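PDB 3WAJ: transmembrane oligosaccharyl transferase from Archaeoglobus fulgidus, which belongs to the STT3/AglB family of membrane-embedded transferases, joining a GT-C-type bundle of transmembrane helices to a large globular C-terminal part. Local coordinates for residues Leu684-Gly689 and Gln803-Glu808; Val608-Glu613 and Thr677-Leu682. All coordinates share one frame; numbering follows the deposited sequence.

Contact 1. Residues Leu684-Gly689 and Gln803-Glu808; sequences LFDGSG and QNRTFE
Arg805 grips Asp686 end-on with two nitrogens, one to each carboxylate oxygen. Arg805 NH1 reaches Asp686 OD2 at 2.8 Å with an N-H...O angle of 166°, while Arg805 NH2 takes Asp686 OD1 at 3.2 Å. Both oxygens lie near the guanidinium plane, yet the nitrogens approach from above the carboxylate plane, since the two groups are turned 45° apart. The arginine runs out extended as far as CD and then bends at chi3 (71°), which swings its NH1/NH2 edge onto the acid. The apolar part comes next: Asp686 CB sits over the face of the Phe807 ring, 3.4 Å from its centroid and almost on the normal. Farther along, a water lies 3.0 Å from Ser688 OG and probably donates to Glu808 O, 2.7 Å away; the same hydroxyl also bonds Trp810 N. A type I' turn, Phe685 to Ser688, presents these groups to the start of strand 806-814, an outer strand of the antiparallel sheet, and the loop before it. Acid and base thus alternate Lys772, Asp686, Arg805, Glu698 through further salt bridges at Asp686 OD1 and Arg805 NH2, which probably favours the charged forms of the buried Asp686 and Arg805.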
ATOM      1  N   LEU A 684     -22.177  11.156  -5.901  1.00 33.73           N
ATOM      2  CA  LEU A 684     -23.251  11.756  -5.106  1.00 33.63           C
ATOM      3  C   LEU A 684     -24.510  11.940  -5.945  1.00 38.04           C
ATOM      4  O   LEU A 684     -25.594  11.567  -5.520  1.00 37.06           O
ATOM      5  CB  LEU A 684     -22.817  13.073  -4.454  1.00 36.25           C
ATOM      6  CG  LEU A 684     -23.734  13.596  -3.337  1.00 37.69           C
ATOM      7  CD1 LEU A 684     -22.939  13.956  -2.105  1.00 32.05           C
ATOM      8  CD2 LEU A 684     -24.579  14.789  -3.793  1.00 35.05           C
ATOM      9  N   PHE A 685     -24.362  12.484  -7.149  1.00 39.17           N
ATOM     10  CA  PHE A 685     -25.513  12.684  -8.032  1.00 37.49           C
ATOM     11  C   PHE A 685     -25.772  11.509  -8.986  1.00 38.74           C
ATOM     12  O   PHE A 685     -26.634  11.607  -9.866  1.00 39.58           O
ATOM     13  CB  PHE A 685     -25.360  13.998  -8.828  1.00 39.16           C
ATOM     14  CG  PHE A 685     -25.274  15.230  -7.961  1.00 41.67           C
ATOM     15  CD1 PHE A 685     -26.418  15.789  -7.400  1.00 45.27           C
ATOM     16  CD2 PHE A 685     -24.057  15.828  -7.708  1.00 40.55           C
ATOM     17  CE1 PHE A 685     -26.341  16.926  -6.602  1.00 43.46           C
ATOM     18  CE2 PHE A 685     -23.972  16.960  -6.913  1.00 41.41           C
ATOM     19  CZ  PHE A 685     -25.119  17.508  -6.360  1.00 41.47           C
ATOM     20  N   ASP A 686     -25.028  10.411  -8.816  1.00 37.04           N
ATOM     21  CA  ASP A 686     -25.227   9.204  -9.621  1.00 33.80           C
ATOM     22  C   ASP A 686     -25.043   9.470 -11.106  1.00 33.05           C
ATOM     23  O   ASP A 686     -25.620   8.799 -11.959  1.00 36.57           O
ATOM     24  CB  ASP A 686     -26.607   8.563  -9.315  1.00 26.89           C
ATOM     25  CG  ASP A 686     -26.674   7.969  -7.899  1.00 37.43           C
ATOM     26  OD1 ASP A 686     -25.692   7.296  -7.497  1.00 33.94           O
ATOM     27  OD2 ASP A 686     -27.673   8.225  -7.176  1.00 40.88           O
ATOM     28  N   GLY A 687     -24.233  10.474 -11.399  1.00 35.66           N
ATOM     29  CA  GLY A 687     -23.887  10.810 -12.763  1.00 31.46           C
ATOM     30  C   GLY A 687     -24.872  11.753 -13.411  1.00 37.38           C
ATOM     31  O   GLY A 687     -24.794  12.000 -14.612  1.00 43.96           O
ATOM     32  N   SER A 688     -25.799  12.292 -12.627  1.00 37.64           N
ATOM     33  CA  SER A 688     -26.803  13.203 -13.182  1.00 40.49           C
ATOM     34  C   SER A 688     -26.151  14.496 -13.676  1.00 44.89           C
ATOM     35  O   SER A 688     -25.278  15.057 -13.005  1.00 47.12           O
ATOM     36  CB  SER A 688     -27.873  13.517 -12.127  1.00 39.72           C
ATOM     37  OG  SER A 688     -28.979  14.178 -12.707  1.00 48.21           O
ATOM     38  N   GLY A 689     -26.561  14.973 -14.850  1.00 44.87           N
ATOM     39  CA  GLY A 689     -26.006  16.212 -15.385  1.00 42.70           C
ATOM     40  C   GLY A 689     -24.961  15.987 -16.458  1.00 46.49           C
ATOM     41  O   GLY A 689     -24.800  16.822 -17.349  1.00 49.35           O
ATOM     42  N   GLN A 803     -29.567  -2.738  -7.732  1.00 44.04           N
ATOM     43  CA  GLN A 803     -29.922  -2.868  -6.320  1.00 46.25           C
ATOM     44  C   GLN A 803     -31.355  -2.422  -6.133  1.00 49.16           C
ATOM     45  O   GLN A 803     -31.804  -2.230  -5.005  1.00 48.53           O
ATOM     46  CB  GLN A 803     -29.021  -2.001  -5.441  1.00 44.91           C
ATOM     47  CG  GLN A 803     -27.544  -2.314  -5.571  1.00 42.53           C
ATOM     48  CD  GLN A 803     -27.220  -3.734  -5.172  1.00 41.75           C
ATOM     49  OE1 GLN A 803     -27.962  -4.366  -4.414  1.00 49.97           O
ATOM     50  NE2 GLN A 803     -26.107  -4.249  -5.678  1.00 34.07           N
ATOM     51  N   ASN A 804     -32.055  -2.246  -7.252  1.00 54.30           N
ATOM     52  CA  ASN A 804     -33.438  -1.781  -7.255  1.00 59.99           C
ATOM     53  C   ASN A 804     -33.581  -0.468  -6.493  1.00 57.18           C
ATOM     54  O   ASN A 804     -34.464  -0.311  -5.642  1.00 60.44           O
ATOM     55  CB  ASN A 804     -34.395  -2.869  -6.735  1.00 65.72           C
ATOM     56  CG  ASN A 804     -34.358  -4.143  -7.590  1.00 73.18           C
ATOM     57  OD1 ASN A 804     -34.167  -4.089  -8.808  1.00 73.16           O
ATOM     58  ND2 ASN A 804     -34.527  -5.295  -6.945  1.00 77.56           N
ATOM     59  N   ARG A 805     -32.672   0.455  -6.801  1.00 47.01           N
ATOM     60  CA  ARG A 805     -32.712   1.827  -6.305  1.00 40.13           C
ATOM     61  C   ARG A 805     -32.920   2.736  -7.501  1.00 45.17           C
ATOM     62  O   ARG A 805     -32.403   2.459  -8.592  1.00 52.68           O
ATOM     63  CB  ARG A 805     -31.396   2.181  -5.615  1.00 33.25           C
ATOM     64  CG  ARG A 805     -31.228   3.657  -5.280  1.00 37.75           C
ATOM     65  CD  ARG A 805     -29.929   3.889  -4.504  1.00 38.85           C
ATOM     66  NE  ARG A 805     -28.738   3.714  -5.332  1.00 34.22           N
ATOM     67  CZ  ARG A 805     -28.156   4.696  -6.023  1.00 40.79           C
ATOM     68  NH1 ARG A 805     -28.652   5.922  -5.976  1.00 29.07           N
ATOM     69  NH2 ARG A 805     -27.078   4.452  -6.762  1.00 46.80           N
ATOM     70  N   THR A 806     -33.685   3.808  -7.317  1.00 45.62           N
ATOM     71  CA  THR A 806     -33.900   4.764  -8.399  1.00 46.85           C
ATOM     72  C   THR A 806     -33.314   6.143  -8.101  1.00 45.46           C
ATOM     73  O   THR A 806     -33.106   6.516  -6.944  1.00 42.73           O
ATOM     74  CB  THR A 806     -35.387   4.894  -8.763  1.00 47.12           C
ATOM     75  OG1 THR A 806     -36.112   5.410  -7.638  1.00 53.72           O
ATOM     76  CG2 THR A 806     -35.948   3.543  -9.172  1.00 43.25           C
ATOM     77  N   PHE A 807     -33.049   6.893  -9.165  1.00 40.85           N
ATOM     78  CA  PHE A 807     -32.643   8.288  -9.049  1.00 40.26           C
ATOM     79  C   PHE A 807     -32.999   8.924 -10.367  1.00 44.16           C
ATOM     80  O   PHE A 807     -33.233   8.214 -11.350  1.00 49.84           O
ATOM     81  CB  PHE A 807     -31.133   8.436  -8.760  1.00 42.46           C
ATOM     82  CG  PHE A 807     -30.236   7.832  -9.816  1.00 43.24           C
ATOM     83  CD1 PHE A 807     -29.680   6.564  -9.629  1.00 44.16           C
ATOM     84  CD2 PHE A 807     -29.944   8.522 -10.993  1.00 41.25           C
ATOM     85  CE1 PHE A 807     -28.848   5.987 -10.601  1.00 40.22           C
ATOM     86  CE2 PHE A 807     -29.111   7.950 -11.970  1.00 42.33           C
ATOM     87  CZ  PHE A 807     -28.562   6.676 -11.763  1.00 38.18           C
ATOM     88  N   GLU A 808     -33.048  10.251 -10.402  1.00 48.38           N
ATOM     89  CA  GLU A 808     -33.381  10.948 -11.637  1.00 43.39           C
ATOM     90  C   GLU A 808     -32.129  11.408 -12.369  1.00 44.91           C
ATOM     91  O   GLU A 808     -31.241  12.029 -11.767  1.00 50.45           O
ATOM     92  CB  GLU A 808     -34.293  12.146 -11.345  1.00 46.62           C
ATOM     93  CG  GLU A 808     -35.708  11.759 -10.948  1.00 56.32           C
ATOM     94  CD  GLU A 808     -36.411  10.951 -12.027  1.00 61.99           C
ATOM     95  OE1 GLU A 808     -36.467  11.407 -13.195  1.00 60.87           O
ATOM     96  OE2 GLU A 808     -36.893   9.845 -11.703  1.00 61.36           O
TER
HETATM   97  O   HOH W   1     -30.821  14.332 -10.386  1.00 48.12           O

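Contact 2. Residues Val608-Glu613 and Thr677-Leu682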
ATOM      1  N   VAL A 608     -15.108   4.184 -15.331  1.00 31.33           N
ATOM      2  CA  VAL A 608     -14.756   4.878 -14.103  1.00 32.99           C
ATOM      3  C   VAL A 608     -15.272   3.996 -12.959  1.00 33.21           C
ATOM      4  O   VAL A 608     -16.401   3.504 -13.017  1.00 31.77           O
ATOM      5  CB  VAL A 608     -15.462   6.252 -14.025  1.00 30.65           C
ATOM      6  CG1 VAL A 608     -15.003   7.033 -12.795  1.00 29.91           C
ATOM      7  CG2 VAL A 608     -15.242   7.068 -15.307  1.00 24.57           C
ATOM      8  N   VAL A 609     -14.449   3.778 -11.937  1.00 27.95           N
ATOM      9  CA  VAL A 609     -14.902   3.097 -10.727  1.00 24.87           C
ATOM     10  C   VAL A 609     -14.743   4.031  -9.527  1.00 34.13           C
ATOM     11  O   VAL A 609     -13.634   4.512  -9.235  1.00 29.39           O
ATOM     12  CB  VAL A 609     -14.132   1.796 -10.458  1.00 29.46           C
ATOM     13  CG1 VAL A 609     -14.699   1.104  -9.216  1.00 23.72           C
ATOM     14  CG2 VAL A 609     -14.171   0.858 -11.680  1.00 24.82           C
ATOM     15  N   SER A 610     -15.850   4.292  -8.834  1.00 33.59           N
ATOM     16  CA  SER A 610     -15.848   5.249  -7.734  1.00 28.70           C
ATOM     17  C   SER A 610     -16.455   4.630  -6.493  1.00 33.86           C
ATOM     18  O   SER A 610     -17.468   3.911  -6.566  1.00 34.91           O
ATOM     19  CB  SER A 610     -16.621   6.516  -8.138  1.00 34.04           C
ATOM     20  OG  SER A 610     -16.948   7.324  -7.019  1.00 30.51           O
ATOM     21  N   ASP A 611     -15.852   4.905  -5.341  1.00 33.15           N
ATOM     22  CA  ASP A 611     -16.390   4.336  -4.109  1.00 33.30           C
ATOM     23  C   ASP A 611     -16.733   5.383  -3.052  1.00 32.56           C
ATOM     24  O   ASP A 611     -16.482   6.571  -3.240  1.00 32.98           O
ATOM     25  CB  ASP A 611     -15.524   3.188  -3.558  1.00 26.61           C
ATOM     26  CG  ASP A 611     -14.358   3.658  -2.713  1.00 35.10           C
ATOM     27  OD1 ASP A 611     -13.949   4.850  -2.779  1.00 42.77           O
ATOM     28  OD2 ASP A 611     -13.827   2.791  -1.986  1.00 34.21           O
ATOM     29  N   ILE A 612     -17.331   4.946  -1.953  1.00 27.81           N
ATOM     30  CA  ILE A 612     -17.867   5.904  -1.011  1.00 27.42           C
ATOM     31  C   ILE A 612     -16.731   6.614  -0.292  1.00 31.49           C
ATOM     32  O   ILE A 612     -16.905   7.708   0.250  1.00 39.90           O
ATOM     33  CB  ILE A 612     -18.838   5.236  -0.031  1.00 25.94           C
ATOM     34  CG1 ILE A 612     -19.606   6.310   0.760  1.00 29.92           C
ATOM     35  CG2 ILE A 612     -18.082   4.266   0.895  1.00 27.25           C
ATOM     36  CD1 ILE A 612     -20.687   5.762   1.651  1.00 25.30           C
ATOM     37  N   GLU A 613     -15.558   5.998  -0.310  1.00 33.22           N
ATOM     38  CA  GLU A 613     -14.400   6.574   0.362  1.00 36.82           C
ATOM     39  C   GLU A 613     -13.844   7.741  -0.452  1.00 31.45           C
ATOM     40  O   GLU A 613     -13.531   8.801   0.095  1.00 32.67           O
ATOM     41  CB  GLU A 613     -13.342   5.493   0.617  1.00 33.33           C
ATOM     42  CG  GLU A 613     -13.770   4.479   1.675  1.00 40.98           C
ATOM     43  CD  GLU A 613     -12.672   3.499   2.061  1.00 49.32           C
ATOM     44  OE1 GLU A 613     -12.816   2.825   3.107  1.00 44.90           O
ATOM     45  OE2 GLU A 613     -11.674   3.397   1.317  1.00 54.47           O
ATOM     46  N   THR A 677     -17.468  18.932  -8.671  1.00 28.67           N
ATOM     47  CA  THR A 677     -16.411  18.015  -9.070  1.00 37.62           C
ATOM     48  C   THR A 677     -17.012  16.773  -9.700  1.00 41.19           C
ATOM     49  O   THR A 677     -18.178  16.431  -9.422  1.00 45.49           O
ATOM     50  CB  THR A 677     -15.535  17.621  -7.880  1.00 35.45           C
ATOM     51  OG1 THR A 677     -16.304  16.809  -6.981  1.00 35.89           O
ATOM     52  CG2 THR A 677     -15.029  18.878  -7.179  1.00 36.26           C
ATOM     53  N   MET A 678     -16.216  16.104 -10.534  1.00 32.38           N
ATOM     54  CA  MET A 678     -16.618  14.831 -11.121  1.00 34.38           C
ATOM     55  C   MET A 678     -16.919  13.793 -10.050  1.00 36.55           C
ATOM     56  O   MET A 678     -17.844  12.992 -10.199  1.00 37.40           O
ATOM     57  CB  MET A 678     -15.536  14.294 -12.057  1.00 32.56           C
ATOM     58  CG  MET A 678     -15.515  14.956 -13.396  1.00 39.24           C
ATOM     59  SD  MET A 678     -16.991  14.587 -14.376  1.00 42.28           S
ATOM     60  CE  MET A 678     -16.804  12.807 -14.521  1.00 35.60           C
ATOM     61  N   GLU A 679     -16.136  13.791  -8.976  1.00 27.53           N
ATOM     62  CA  GLU A 679     -16.370  12.801  -7.936  1.00 33.56           C
ATOM     63  C   GLU A 679     -17.755  12.991  -7.326  1.00 36.16           C
ATOM     64  O   GLU A 679     -18.445  12.010  -7.052  1.00 35.31           O
ATOM     65  CB  GLU A 679     -15.280  12.798  -6.858  1.00 33.72           C
ATOM     66  CG  GLU A 679     -15.591  11.853  -5.686  1.00 36.61           C
ATOM     67  CD  GLU A 679     -15.785  10.408  -6.142  1.00 38.73           C
ATOM     68  OE1 GLU A 679     -16.513   9.638  -5.472  1.00 36.42           O
ATOM     69  OE2 GLU A 679     -15.189  10.032  -7.170  1.00 41.23           O
ATOM     70  N   ALA A 680     -18.196  14.237  -7.166  1.00 34.40           N
ATOM     71  CA  ALA A 680     -19.538  14.455  -6.593  1.00 36.66           C
ATOM     72  C   ALA A 680     -20.638  14.168  -7.601  1.00 37.29           C
ATOM     73  O   ALA A 680     -21.686  13.634  -7.246  1.00 41.18           O
ATOM     74  CB  ALA A 680     -19.692  15.858  -6.011  1.00 27.81           C
ATOM     75  N   LYS A 681     -20.406  14.554  -8.852  1.00 35.91           N
ATOM     76  CA  LYS A 681     -21.389  14.326  -9.911  1.00 37.38           C
ATOM     77  C   LYS A 681     -21.587  12.836 -10.146  1.00 41.27           C
ATOM     78  O   LYS A 681     -22.684  12.381 -10.420  1.00 39.68           O
ATOM     79  CB  LYS A 681     -20.934  15.001 -11.209  1.00 35.47           C
ATOM     80  CG  LYS A 681     -21.059  16.508 -11.195  1.00 40.29           C
ATOM     81  CD  LYS A 681     -20.445  17.127 -12.433  1.00 45.53           C
ATOM     82  CE  LYS A 681     -20.644  18.641 -12.477  1.00 40.30           C
ATOM     83  NZ  LYS A 681     -20.075  19.190 -13.722  1.00 45.12           N
ATOM     84  N   LEU A 682     -20.500  12.084 -10.032  1.00 41.83           N
ATOM     85  CA  LEU A 682     -20.534  10.647 -10.235  1.00 37.62           C
ATOM     86  C   LEU A 682     -21.121   9.917  -9.022  1.00 39.60           C
ATOM     87  O   LEU A 682     -22.137   9.229  -9.117  1.00 37.14           O
ATOM     88  CB  LEU A 682     -19.123  10.124 -10.553  1.00 31.18           C
ATOM     89  CG  LEU A 682     -18.652  10.416 -11.983  1.00 37.87           C
ATOM     90  CD1 LEU A 682     -17.147  10.137 -12.163  1.00 37.38           C
ATOM     91  CD2 LEU A 682     -19.471   9.590 -12.977  1.00 31.58           C
TER
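Glu679 reaches Ser610 where helix 678-684 lies across the middle strand of the core domain's mixed beta sheet, segments 608-611 and 678-682 running 83° apart. From the helix, the CB of Glu679 points neither at the strand nor from it, and CG stands opposite the backbone N (chi1 174°). A bend at chi2 (58°) then turns the chain onto the sheet, bringing CD to 3.4 Å from Ser610 OG. From there the carboxylate straddles the hydroxyl: Glu679 OE1 is 2.8 Å from Ser610 OG, and Glu679 OE2 is 3.2 Å from that same oxygen. Both bonds are weak and the direction of the single proton is not settled, the more so as His683 ND1, the stronger partner, bonds the same hydroxyl. Phe588, Tyr619 and Met622 touch the glutamate side chain. Each segment also has a helix start: Asp611 OD1 caps the next helix, weakly at Glu613 N and also by a bond from Met614 N, and Thr677 OG1 accepts from Ala680 N at 3.2 Å. About one helical turn on from Glu679, the packing becomes purely apolar: the side chains of Leu682 and Val608 cross at about a right angle, Leu682 CD1 3.8 Å from Val608 CG1.

Going from the N terminus, the chain first lays down strand 605-611, wanders through short helices and strands, and returns as helix 678-684, where contact 2 closes that loop. Contact 1 opens directly afterwards, in the turn that follows, Phe685 to Ser688, and closes more than a hundred residues later at the start of strand 806-814. The two loops therefore follow in series, neither nested nor crossed, with centres about 12 Å apart. Probable backbone hydrogen bonds join them, Phe685 N to Ala680 O at 2.9 Å and Gly687 N to Lys681 O at 2.6 Å. Lys772 serves both: its backbone pairs with Ser610, its amine with Asp686. Helix 678-684 and the turn after it together connect the mixed sheet to the antiparallel one.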